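Long-range contact in putative lipoprotein (Bacteroides fragilis, PDB 3QNK), which probably binds glycans at the outer membrane as a surface lipoprotein of the SusD family, helping to deliver them for uptake: residues 321-335 / 358-372. Residues are numbered along the deposited sequence; the frame is centred on the assembly and turned at random.
Sequences ANIVFHGSQIFFNAD and GYNVWKWIDYDNYNY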
loop_
_atom_site.group_PDB
_atom_site.type_symbol
_atom_site.label_atom_id
_atom_site.label_comp_id
_atom_site.label_asym_id
_atom_site.label_seq_id
_atom_site.Cartn_x
_atom_site.Cartn_y
_atom_site.Cartn_z
ATOM N N ALA B 321 6.896 11.969 -33.426
ATOM C CA ALA B 321 5.800 12.045 -32.473
ATOM C C ALA B 321 6.140 11.336 -31.179
ATOM O O ALA B 321 5.623 11.720 -30.134
ATOM C CB ALA B 321 4.546 11.429 -33.072
ATOM N N ASN B 322 6.979 10.292 -31.234
ATOM C CA ASN B 322 7.330 9.494 -30.063
ATOM C C ASN B 322 8.722 9.746 -29.467
ATOM O O ASN B 322 8.917 9.519 -28.259
ATOM C CB ASN B 322 7.310 8.014 -30.450
ATOM C CG ASN B 322 5.967 7.373 -30.520
ATOM O OD1 ASN B 322 5.601 6.626 -29.619
ATOM N ND2 ASN B 322 5.257 7.550 -31.634
ATOM N N ILE B 323 9.719 10.073 -30.324
ATOM C CA ILE B 323 11.103 10.130 -29.890
ATOM C C ILE B 323 11.657 11.545 -29.769
ATOM O O ILE B 323 11.596 12.323 -30.724
ATOM C CB ILE B 323 11.974 9.262 -30.870
ATOM C CG1 ILE B 323 11.416 7.819 -31.084
ATOM C CG2 ILE B 323 13.440 9.221 -30.482
ATOM C CD1 ILE B 323 11.085 6.958 -29.807
ATOM N N VAL B 324 12.249 11.836 -28.592
ATOM C CA VAL B 324 13.026 13.032 -28.284
ATOM C C VAL B 324 14.488 12.568 -28.456
ATOM O O VAL B 324 14.947 11.679 -27.714
ATOM C CB VAL B 324 12.732 13.635 -26.873
ATOM C CG1 VAL B 324 13.642 14.828 -26.571
ATOM C CG2 VAL B 324 11.270 14.011 -26.719
ATOM N N PHE B 325 15.182 13.126 -29.477
ATOM C CA PHE B 325 16.559 12.755 -29.837
ATOM C C PHE B 325 17.497 14.000 -29.900
ATOM O O PHE B 325 17.056 15.127 -29.740
ATOM C CB PHE B 325 16.576 11.988 -31.179
ATOM C CG PHE B 325 15.812 12.736 -32.254
ATOM C CD1 PHE B 325 16.412 13.766 -32.971
ATOM C CD2 PHE B 325 14.481 12.427 -32.529
ATOM C CE1 PHE B 325 15.694 14.487 -33.908
ATOM C CE2 PHE B 325 13.771 13.148 -33.475
ATOM C CZ PHE B 325 14.376 14.188 -34.139
ATOM N N HIS B 326 18.807 13.769 -30.079
ATOM C CA HIS B 326 19.792 14.837 -30.167
ATOM C C HIS B 326 19.368 15.790 -31.252
ATOM O O HIS B 326 19.205 15.383 -32.403
ATOM C CB HIS B 326 21.174 14.262 -30.452
ATOM C CG HIS B 326 22.256 15.300 -30.514
ATOM N ND1 HIS B 326 22.747 15.899 -29.364
ATOM C CD2 HIS B 326 22.925 15.804 -31.581
ATOM C CE1 HIS B 326 23.686 16.732 -29.763
ATOM N NE2 HIS B 326 23.833 16.711 -31.080
ATOM N N GLY B 327 19.117 17.031 -30.869
ATOM C CA GLY B 327 18.701 18.070 -31.804
ATOM C C GLY B 327 17.212 18.338 -31.865
ATOM O O GLY B 327 16.796 19.223 -32.616
ATOM N N SER B 328 16.401 17.591 -31.092
ATOM C CA SER B 328 14.953 17.799 -31.012
ATOM C C SER B 328 14.640 19.117 -30.316
ATOM O O SER B 328 15.242 19.431 -29.273
ATOM C CB SER B 328 14.254 16.684 -30.224
ATOM O OG SER B 328 14.331 15.391 -30.788
ATOM N N GLN B 329 13.670 19.857 -30.866
ATOM C CA GLN B 329 13.129 21.055 -30.263
ATOM C C GLN B 329 11.830 20.709 -29.556
ATOM O O GLN B 329 10.952 20.055 -30.150
ATOM C CB GLN B 329 12.910 22.120 -31.298
ATOM C CG GLN B 329 14.150 22.913 -31.544
ATOM C CD GLN B 329 13.874 23.896 -32.625
ATOM O OE1 GLN B 329 13.834 23.539 -33.802
ATOM N NE2 GLN B 329 13.627 25.145 -32.241
ATOM N N ILE B 330 11.739 21.093 -28.268
ATOM C CA ILE B 330 10.593 20.863 -27.387
ATOM C C ILE B 330 10.283 22.159 -26.633
ATOM O O ILE B 330 11.120 23.053 -26.609
ATOM C CB ILE B 330 10.850 19.666 -26.425
ATOM C CG1 ILE B 330 12.156 19.843 -25.623
ATOM C CG2 ILE B 330 10.830 18.314 -27.193
ATOM C CD1 ILE B 330 12.316 18.932 -24.458
ATOM N N PHE B 331 9.079 22.258 -26.031
ATOM C CA PHE B 331 8.579 23.377 -25.212
ATOM C C PHE B 331 8.428 24.680 -26.013
ATOM O O PHE B 331 8.725 25.765 -25.504
ATOM C CB PHE B 331 9.439 23.593 -23.957
ATOM C CG PHE B 331 9.143 22.617 -22.846
ATOM C CD1 PHE B 331 7.884 22.579 -22.246
ATOM C CD2 PHE B 331 10.131 21.761 -22.368
ATOM C CE1 PHE B 331 7.618 21.700 -21.186
ATOM C CE2 PHE B 331 9.866 20.883 -21.310
ATOM C CZ PHE B 331 8.609 20.858 -20.729
ATOM N N PHE B 332 7.881 24.566 -27.231
ATOM C CA PHE B 332 7.647 25.673 -28.153
ATOM C C PHE B 332 6.801 26.780 -27.556
ATOM O O PHE B 332 7.117 27.959 -27.758
ATOM C CB PHE B 332 6.932 25.169 -29.405
ATOM C CG PHE B 332 7.593 24.016 -30.106
ATOM C CD1 PHE B 332 8.697 24.220 -30.928
ATOM C CD2 PHE B 332 7.086 22.727 -29.987
ATOM C CE1 PHE B 332 9.301 23.146 -31.592
ATOM C CE2 PHE B 332 7.680 21.660 -30.665
ATOM C CZ PHE B 332 8.778 21.878 -31.468
ATOM N N ASN B 333 5.714 26.400 -26.839
ATOM C CA ASN B 333 4.734 27.336 -26.270
ATOM C C ASN B 333 4.893 27.514 -24.735
ATOM O O ASN B 333 3.916 27.765 -24.002
ATOM C CB ASN B 333 3.305 26.918 -26.663
ATOM C CG ASN B 333 3.049 27.040 -28.152
ATOM O OD1 ASN B 333 3.055 28.136 -28.734
ATOM N ND2 ASN B 333 2.839 25.916 -28.819
ATOM N N ALA B 334 6.148 27.393 -24.273
ATOM C CA ALA B 334 6.581 27.647 -22.904
ATOM C C ALA B 334 7.181 29.026 -22.915
ATOM O O ALA B 334 7.596 29.463 -23.995
ATOM C CB ALA B 334 7.615 26.617 -22.476
ATOM N N ASP B 335 7.243 29.741 -21.759
ATOM C CA ASP B 335 7.928 31.049 -21.712
ATOM C C ASP B 335 9.379 30.798 -22.125
ATOM O O ASP B 335 9.873 29.701 -21.870
ATOM C CB ASP B 335 7.840 31.650 -20.302
ATOM C CG ASP B 335 8.683 30.941 -19.266
ATOM O OD1 ASP B 335 8.523 29.704 -19.111
ATOM O OD2 ASP B 335 9.551 31.606 -18.655
ATOM N N GLY B 358 20.180 7.799 -25.109
ATOM C CA GLY B 358 20.327 8.942 -25.998
ATOM C C GLY B 358 18.997 9.414 -26.530
ATOM O O GLY B 358 18.949 10.254 -27.433
ATOM N N TYR B 359 17.902 8.871 -25.954
ATOM C CA TYR B 359 16.517 9.177 -26.318
ATOM C C TYR B 359 15.656 9.325 -25.088
ATOM O O TYR B 359 15.970 8.733 -24.048
ATOM C CB TYR B 359 15.905 8.054 -27.207
ATOM C CG TYR B 359 16.720 7.726 -28.431
ATOM C CD1 TYR B 359 16.753 8.592 -29.520
ATOM C CD2 TYR B 359 17.544 6.598 -28.467
ATOM C CE1 TYR B 359 17.573 8.344 -30.622
ATOM C CE2 TYR B 359 18.360 6.333 -29.572
ATOM C CZ TYR B 359 18.356 7.205 -30.655
ATOM O OH TYR B 359 19.143 6.996 -31.756
ATOM N N ASN B 360 14.535 10.057 -25.231
ATOM C CA ASN B 360 13.468 10.234 -24.240
ATOM C C ASN B 360 12.158 10.102 -24.969
ATOM O O ASN B 360 12.125 10.281 -26.195
ATOM C CB ASN B 360 13.549 11.585 -23.516
ATOM C CG ASN B 360 14.690 11.708 -22.568
ATOM O OD1 ASN B 360 15.751 12.185 -22.932
ATOM N ND2 ASN B 360 14.497 11.311 -21.326
ATOM N N VAL B 361 11.078 9.802 -24.238
ATOM C CA VAL B 361 9.748 9.685 -24.840
ATOM C C VAL B 361 9.142 11.124 -25.124
ATOM O O VAL B 361 9.467 12.103 -24.423
ATOM C CB VAL B 361 8.821 8.829 -23.937
ATOM C CG1 VAL B 361 8.504 9.559 -22.624
ATOM C CG2 VAL B 361 7.526 8.465 -24.651
ATOM N N TRP B 362 8.309 11.231 -26.177
ATOM C CA TRP B 362 7.476 12.411 -26.471
ATOM C C TRP B 362 5.970 11.988 -26.190
ATOM O O TRP B 362 5.534 11.976 -25.020
ATOM C CB TRP B 362 7.685 12.952 -27.905
ATOM C CG TRP B 362 7.172 14.340 -28.084
ATOM C CD1 TRP B 362 6.081 14.897 -27.488
ATOM C CD2 TRP B 362 7.765 15.373 -28.887
ATOM N NE1 TRP B 362 5.951 16.218 -27.868
ATOM C CE2 TRP B 362 6.968 16.535 -28.733
ATOM C CE3 TRP B 362 8.947 15.461 -29.656
ATOM C CZ2 TRP B 362 7.279 17.752 -29.370
ATOM C CZ3 TRP B 362 9.235 16.654 -30.304
ATOM C CH2 TRP B 362 8.402 17.780 -30.169
ATOM N N LYS B 363 5.240 11.567 -27.265
ATOM C CA LYS B 363 3.867 11.072 -27.263
ATOM C C LYS B 363 2.928 11.856 -26.312
ATOM O O LYS B 363 2.525 12.970 -26.631
ATOM C CB LYS B 363 3.830 9.565 -26.928
ATOM C CG LYS B 363 3.055 8.765 -27.963
ATOM C CD LYS B 363 2.472 7.529 -27.355
ATOM C CE LYS B 363 1.882 6.596 -28.386
ATOM N NZ LYS B 363 2.790 6.167 -29.476
ATOM N N TRP B 364 2.623 11.285 -25.136
ATOM C CA TRP B 364 1.719 11.866 -24.153
ATOM C C TRP B 364 2.371 12.991 -23.326
ATOM O O TRP B 364 1.680 13.545 -22.473
ATOM C CB TRP B 364 1.088 10.781 -23.260
ATOM C CG TRP B 364 2.006 9.641 -22.937
ATOM C CD1 TRP B 364 2.090 8.439 -23.582
ATOM C CD2 TRP B 364 3.057 9.649 -21.962
ATOM N NE1 TRP B 364 3.108 7.677 -23.033
ATOM C CE2 TRP B 364 3.717 8.398 -22.040
ATOM C CE3 TRP B 364 3.491 10.589 -21.007
ATOM C CZ2 TRP B 364 4.761 8.050 -21.184
ATOM C CZ3 TRP B 364 4.528 10.243 -20.163
ATOM C CH2 TRP B 364 5.153 8.986 -20.256
ATOM N N ILE B 365 3.646 13.359 -23.579
ATOM C CA ILE B 365 4.226 14.537 -22.929
ATOM C C ILE B 365 3.940 15.713 -23.887
ATOM O O ILE B 365 4.415 15.698 -25.024
ATOM C CB ILE B 365 5.716 14.442 -22.517
ATOM C CG1 ILE B 365 5.925 13.297 -21.511
ATOM C CG2 ILE B 365 6.165 15.781 -21.885
ATOM C CD1 ILE B 365 7.375 12.947 -21.227
ATOM N N ASP B 366 3.115 16.695 -23.446
ATOM C CA ASP B 366 2.705 17.841 -24.256
ATOM C C ASP B 366 3.817 18.909 -24.332
ATOM O O ASP B 366 3.650 20.022 -23.834
ATOM C CB ASP B 366 1.397 18.446 -23.719
ATOM C CG ASP B 366 0.571 19.281 -24.696
ATOM O OD1 ASP B 366 1.110 19.644 -25.784
ATOM O OD2 ASP B 366 -0.617 19.569 -24.376
ATOM N N TYR B 367 4.934 18.573 -25.008
ATOM C CA TYR B 367 6.034 19.482 -25.284
ATOM C C TYR B 367 5.596 20.529 -26.332
ATOM O O TYR B 367 6.256 21.554 -26.499
ATOM C CB TYR B 367 7.247 18.715 -25.799
ATOM C CG TYR B 367 7.996 17.878 -24.790
ATOM C CD1 TYR B 367 8.515 18.448 -23.627
ATOM C CD2 TYR B 367 8.327 16.552 -25.066
ATOM C CE1 TYR B 367 9.271 17.699 -22.725
ATOM C CE2 TYR B 367 9.083 15.795 -24.171
ATOM C CZ TYR B 367 9.557 16.376 -23.005
ATOM O OH TYR B 367 10.301 15.644 -22.118
ATOM N N ASP B 368 4.482 20.267 -27.041
ATOM C CA ASP B 368 3.936 21.195 -28.025
ATOM C C ASP B 368 3.313 22.425 -27.344
ATOM O O ASP B 368 3.603 23.559 -27.738
ATOM C CB ASP B 368 2.872 20.508 -28.905
ATOM C CG ASP B 368 3.402 19.465 -29.869
ATOM O OD1 ASP B 368 4.092 19.846 -30.824
ATOM O OD2 ASP B 368 3.106 18.263 -29.669
ATOM N N ASN B 369 2.469 22.205 -26.319
ATOM C CA ASN B 369 1.704 23.288 -25.705
ATOM C C ASN B 369 2.117 23.699 -24.320
ATOM O O ASN B 369 2.070 24.890 -24.013
ATOM C CB ASN B 369 0.239 22.882 -25.653
ATOM C CG ASN B 369 -0.315 22.552 -27.017
ATOM O OD1 ASN B 369 -0.404 23.423 -27.888
ATOM N ND2 ASN B 369 -0.652 21.292 -27.244
ATOM N N TYR B 370 2.459 22.736 -23.455
ATOM C CA TYR B 370 2.794 22.996 -22.056
ATOM C C TYR B 370 3.954 23.953 -21.863
ATOM O O TYR B 370 4.805 24.141 -22.747
ATOM C CB TYR B 370 3.111 21.685 -21.302
ATOM C CG TYR B 370 1.915 20.996 -20.682
ATOM C CD1 TYR B 370 0.640 21.138 -21.224
ATOM C CD2 TYR B 370 2.062 20.156 -19.584
ATOM C CE1 TYR B 370 -0.462 20.482 -20.669
ATOM C CE2 TYR B 370 0.973 19.475 -19.034
ATOM C CZ TYR B 370 -0.290 19.647 -19.572
ATOM O OH TYR B 370 -1.367 18.982 -19.023
ATOM N N ASN B 371 3.918 24.584 -20.673
ATOM C CA ASN B 371 4.978 25.452 -20.153
ATOM C C ASN B 371 5.855 24.575 -19.270
ATOM O O ASN B 371 5.419 23.476 -18.875
ATOM C CB ASN B 371 4.449 26.688 -19.397
ATOM C CG ASN B 371 5.547 27.567 -18.787
ATOM O OD1 ASN B 371 6.688 27.655 -19.288
ATOM N ND2 ASN B 371 5.245 28.198 -17.654
ATOM N N TYR B 372 7.121 24.988 -19.008
ATOM C CA TYR B 372 8.037 24.189 -18.182
ATOM C C TYR B 372 7.537 24.129 -16.734
ATOM O O TYR B 372 7.173 25.173 -16.187
ATOM C CB TYR B 372 9.471 24.739 -18.226
ATOM C CG TYR B 372 10.483 23.841 -17.535
ATOM C CD1 TYR B 372 10.985 22.710 -18.168
ATOM C CD2 TYR B 372 10.919 24.111 -16.240
ATOM C CE1 TYR B 372 11.892 21.874 -17.533
ATOM C CE2 TYR B 372 11.822 23.276 -15.592
ATOM C CZ TYR B 372 12.312 22.161 -16.245
ATOM O OH TYR B 372 13.191 21.325 -15.600
HETATM O O HOH W 1 19.641 11.071 -29.870
#
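Ile330 rests CD1 on one face of the Tyr367 ring, off toward the rim, and lays CG2 over the six-membered ring of Trp362, 4.0 Å from its centroid, in two CH-pi contacts. These rings belong to an apolar core with an aromatic cluster, joining two loop-rich segments of the SusD-family region that pair at one end as a short antiparallel two-stranded sheet. Ile330 CG1 sits between backbone N and carbonyl carbon (chi1 54°), which lets CD1 lie over Tyr367 while CG2 wedges between the Tyr367 and Trp362 rings, a task suited to a beta-branched chain. Tyr367 shares this Trp362 face through CD2, and Trp362 CG lies at the Tyr367 edge. Ile365 CG2 lies over the centre of the opposite Tyr367 face, while Val324 CG2 approaches this ring obliquely. Tyr367 in turn points its edge at the face of Phe331, a T-shaped pair with planes at 83°, and Tyr372 adds an offset edge-to-face contact to complete the cluster. At the Phe331 rim, Tyr370 O lies in the ring plane; at that of Trp362, Phe332 CE2 does.

In the sheet, Val324 and Asn360 form the hydrogen-bonded pair, Val324 N to Asn360 O at 2.9 Å. Where helix 317-322 ends, Ala321 O and Asn322 O accept from Lys363 N and Trp362 N, the type II' turn from Trp362 to Ile365 supplying both donors. Lys363 bends at its last torsion (55°) to bring NZ to Asn322 OD1, while Asn322 ND2 is held by Arg318 O. Asp368 forms a salt bridge with Arg225. Asn333 uses its short amide arm to reach the backbone, ND2 donating to Asp368 O at 2.7 Å.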